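Local coordinates for oligopeptide ABC transporter, periplasmic oligopeptide-binding protein, putative (PDB 5IPW), which probably binds oligopeptides in the periplasm and passes them to an ABC transporter for uptake into the cell, at residues L79-W87 with V95-E103. Residues are numbered along the deposited sequence; the frame is centred on the assembly and turned at random.
Sequences LIEVKLAFW and VPGLAKSWE
V95 pairs with F86 beside the loop that joins the two strands of a beta hairpin, strand 85-87 against strand 94-105, in which 85-87 forms one edge of an antiparallel five-stranded sheet. The two residues make a hydrogen-bonded pair: F86 N donates to V95 O (2.8 Å) and V95 N returns the bond to F86 O (2.9 Å), and both side chains lie on one face of the sheet. P96 follows as the non-hydrogen-bonded partner of A85, and its O comes to the edge of the F86 ring, near the ring plane. G97, which has no side chain, packs its CA 3.7 Å from F86 CE2. F86 CG stands anti to its carbonyl carbon (chi1 -68°), which lays the ring alongside P96 and G97, with K83 CB over one face near the rim. Beyond G97 the regular pairing gives way to two one-way backbone bonds: L98 N gives K83 O an almost straight one (175° at the hydrogen), while A99 N reaches a lone pair of L84 O at 2.9 Å. L98 CB packs against L84 CD2, and A99 CB against L84 CB; F113 of strand 110-115 touches both L84 and A99. The chain then turns a corner at K100. Beyond it W102 turns its indole back to A85 of the edge strand, and A85 CB makes a CH-pi contact over the six-membered ring, 3.9 Å from W102 CH2.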
# COMPACT_ATOMS: atom_id res chain seq x y z
N LEU A 79 -3.22 -4.90 -12.04
CA LEU A 79 -4.19 -4.45 -13.04
C LEU A 79 -5.51 -5.19 -12.92
O LEU A 79 -6.56 -4.65 -13.25
CB LEU A 79 -3.67 -4.68 -14.46
CG LEU A 79 -2.44 -3.89 -14.89
CD1 LEU A 79 -2.18 -4.13 -16.37
CD2 LEU A 79 -2.62 -2.41 -14.61
N ILE A 80 -5.41 -6.42 -12.44
CA ILE A 80 -6.39 -7.46 -12.71
C ILE A 80 -7.21 -7.81 -11.47
O ILE A 80 -8.24 -8.48 -11.56
CB ILE A 80 -5.61 -8.68 -13.29
CG1 ILE A 80 -6.15 -9.01 -14.66
CG2 ILE A 80 -5.55 -9.89 -12.36
CD1 ILE A 80 -5.71 -7.99 -15.68
N GLU A 81 -6.77 -7.33 -10.31
CA GLU A 81 -7.31 -7.75 -9.03
C GLU A 81 -8.72 -7.26 -8.78
O GLU A 81 -9.10 -6.16 -9.18
CB GLU A 81 -6.40 -7.29 -7.89
CG GLU A 81 -5.32 -8.29 -7.53
CD GLU A 81 -4.21 -7.68 -6.70
OE1 GLU A 81 -4.51 -6.86 -5.79
OE2 GLU A 81 -3.04 -8.01 -6.96
N VAL A 82 -9.49 -8.10 -8.10
CA VAL A 82 -10.84 -7.74 -7.67
C VAL A 82 -11.02 -8.10 -6.20
O VAL A 82 -10.43 -9.06 -5.70
CB VAL A 82 -11.93 -8.42 -8.53
CG1 VAL A 82 -11.86 -7.92 -9.97
CG2 VAL A 82 -11.82 -9.94 -8.48
N LYS A 83 -11.84 -7.31 -5.52
CA LYS A 83 -12.01 -7.41 -4.08
C LYS A 83 -13.50 -7.53 -3.76
O LYS A 83 -14.34 -7.13 -4.57
CB LYS A 83 -11.43 -6.15 -3.40
CG LYS A 83 -10.06 -5.74 -3.92
CD LYS A 83 -9.00 -6.78 -3.57
CE LYS A 83 -7.65 -6.42 -4.17
NZ LYS A 83 -6.67 -7.53 -4.00
N LEU A 84 -13.82 -8.06 -2.58
CA LEU A 84 -15.19 -8.03 -2.09
C LEU A 84 -15.58 -6.58 -1.92
O LEU A 84 -16.68 -6.16 -2.25
CB LEU A 84 -15.32 -8.76 -0.76
CG LEU A 84 -15.20 -10.28 -0.83
CD1 LEU A 84 -15.24 -10.88 0.56
CD2 LEU A 84 -16.31 -10.87 -1.69
N ALA A 85 -14.64 -5.81 -1.40
CA ALA A 85 -14.81 -4.38 -1.30
C ALA A 85 -13.47 -3.73 -1.55
O ALA A 85 -12.45 -4.14 -0.99
CB ALA A 85 -15.34 -4.01 0.08
N PHE A 86 -13.47 -2.72 -2.42
CA PHE A 86 -12.24 -2.04 -2.80
C PHE A 86 -11.93 -0.94 -1.82
O PHE A 86 -12.81 -0.45 -1.10
CB PHE A 86 -12.36 -1.43 -4.19
CG PHE A 86 -12.45 -2.44 -5.29
CD1 PHE A 86 -11.31 -2.99 -5.84
CD2 PHE A 86 -13.68 -2.84 -5.78
CE1 PHE A 86 -11.38 -3.91 -6.86
CE2 PHE A 86 -13.76 -3.77 -6.81
CZ PHE A 86 -12.60 -4.31 -7.35
N TRP A 87 -10.66 -0.54 -1.80
CA TRP A 87 -10.29 0.74 -1.24
C TRP A 87 -11.04 1.80 -2.04
O TRP A 87 -11.32 1.61 -3.22
CB TRP A 87 -8.78 1.02 -1.40
CG TRP A 87 -7.85 0.23 -0.54
CD1 TRP A 87 -6.81 -0.54 -0.95
CD2 TRP A 87 -7.85 0.16 0.90
NE1 TRP A 87 -6.16 -1.09 0.12
CE2 TRP A 87 -6.78 -0.68 1.27
CE3 TRP A 87 -8.65 0.72 1.90
CZ2 TRP A 87 -6.49 -0.97 2.61
CZ3 TRP A 87 -8.36 0.43 3.22
CH2 TRP A 87 -7.29 -0.41 3.57
N VAL A 95 -15.40 0.29 -0.11
CA VAL A 95 -16.27 0.70 -1.19
C VAL A 95 -16.75 -0.58 -1.87
O VAL A 95 -15.97 -1.53 -1.99
CB VAL A 95 -15.46 1.62 -2.12
CG1 VAL A 95 -15.86 1.46 -3.56
CG2 VAL A 95 -15.61 3.07 -1.69
N PRO A 96 -18.01 -0.64 -2.31
CA PRO A 96 -18.52 -1.91 -2.82
C PRO A 96 -17.71 -2.51 -3.97
O PRO A 96 -17.20 -1.79 -4.82
CB PRO A 96 -19.93 -1.56 -3.31
CG PRO A 96 -20.31 -0.36 -2.52
CD PRO A 96 -19.05 0.41 -2.31
N GLY A 97 -17.59 -3.84 -3.95
CA GLY A 97 -16.88 -4.58 -4.99
C GLY A 97 -17.73 -5.76 -5.40
O GLY A 97 -18.85 -5.56 -5.81
N LEU A 98 -17.21 -6.97 -5.27
CA LEU A 98 -18.03 -8.16 -5.50
C LEU A 98 -19.11 -8.33 -4.45
O LEU A 98 -20.11 -8.99 -4.70
CB LEU A 98 -17.20 -9.43 -5.58
CG LEU A 98 -16.85 -9.80 -7.02
CD1 LEU A 98 -15.88 -10.96 -7.05
CD2 LEU A 98 -18.08 -10.15 -7.86
N ALA A 99 -18.90 -7.74 -3.27
CA ALA A 99 -19.96 -7.62 -2.28
C ALA A 99 -20.69 -6.30 -2.49
O ALA A 99 -20.06 -5.25 -2.59
CB ALA A 99 -19.37 -7.68 -0.88
N LYS A 100 -22.01 -6.36 -2.56
CA LYS A 100 -22.83 -5.15 -2.63
C LYS A 100 -22.94 -4.45 -1.26
O LYS A 100 -23.06 -3.23 -1.19
CB LYS A 100 -24.21 -5.44 -3.21
CG LYS A 100 -25.10 -6.34 -2.38
CD LYS A 100 -26.26 -6.85 -3.21
CE LYS A 100 -27.35 -7.46 -2.35
NZ LYS A 100 -28.71 -7.12 -2.87
N SER A 101 -22.88 -5.23 -0.19
CA SER A 101 -22.92 -4.67 1.16
C SER A 101 -22.40 -5.68 2.15
O SER A 101 -22.39 -6.89 1.90
CB SER A 101 -24.35 -4.27 1.56
OG SER A 101 -25.24 -5.37 1.46
N TRP A 102 -21.94 -5.16 3.28
CA TRP A 102 -21.39 -6.00 4.33
C TRP A 102 -21.85 -5.50 5.68
O TRP A 102 -22.52 -4.47 5.79
CB TRP A 102 -19.86 -6.05 4.23
CG TRP A 102 -19.20 -4.72 4.10
CD1 TRP A 102 -18.58 -4.01 5.09
CD2 TRP A 102 -19.08 -3.94 2.91
NE1 TRP A 102 -18.09 -2.83 4.58
CE2 TRP A 102 -18.38 -2.76 3.25
CE3 TRP A 102 -19.49 -4.12 1.59
CZ2 TRP A 102 -18.09 -1.77 2.31
CZ3 TRP A 102 -19.21 -3.14 0.66
CH2 TRP A 102 -18.52 -1.98 1.02
N GLU A 103 -21.48 -6.25 6.71
CA GLU A 103 -22.09 -6.12 8.01
C GLU A 103 -21.07 -6.55 9.04
O GLU A 103 -20.50 -7.63 8.93
CB GLU A 103 -23.31 -7.02 8.04
CG GLU A 103 -24.53 -6.42 8.70
CD GLU A 103 -25.75 -7.31 8.57
OE1 GLU A 103 -25.84 -8.07 7.58
OE2 GLU A 103 -26.61 -7.26 9.48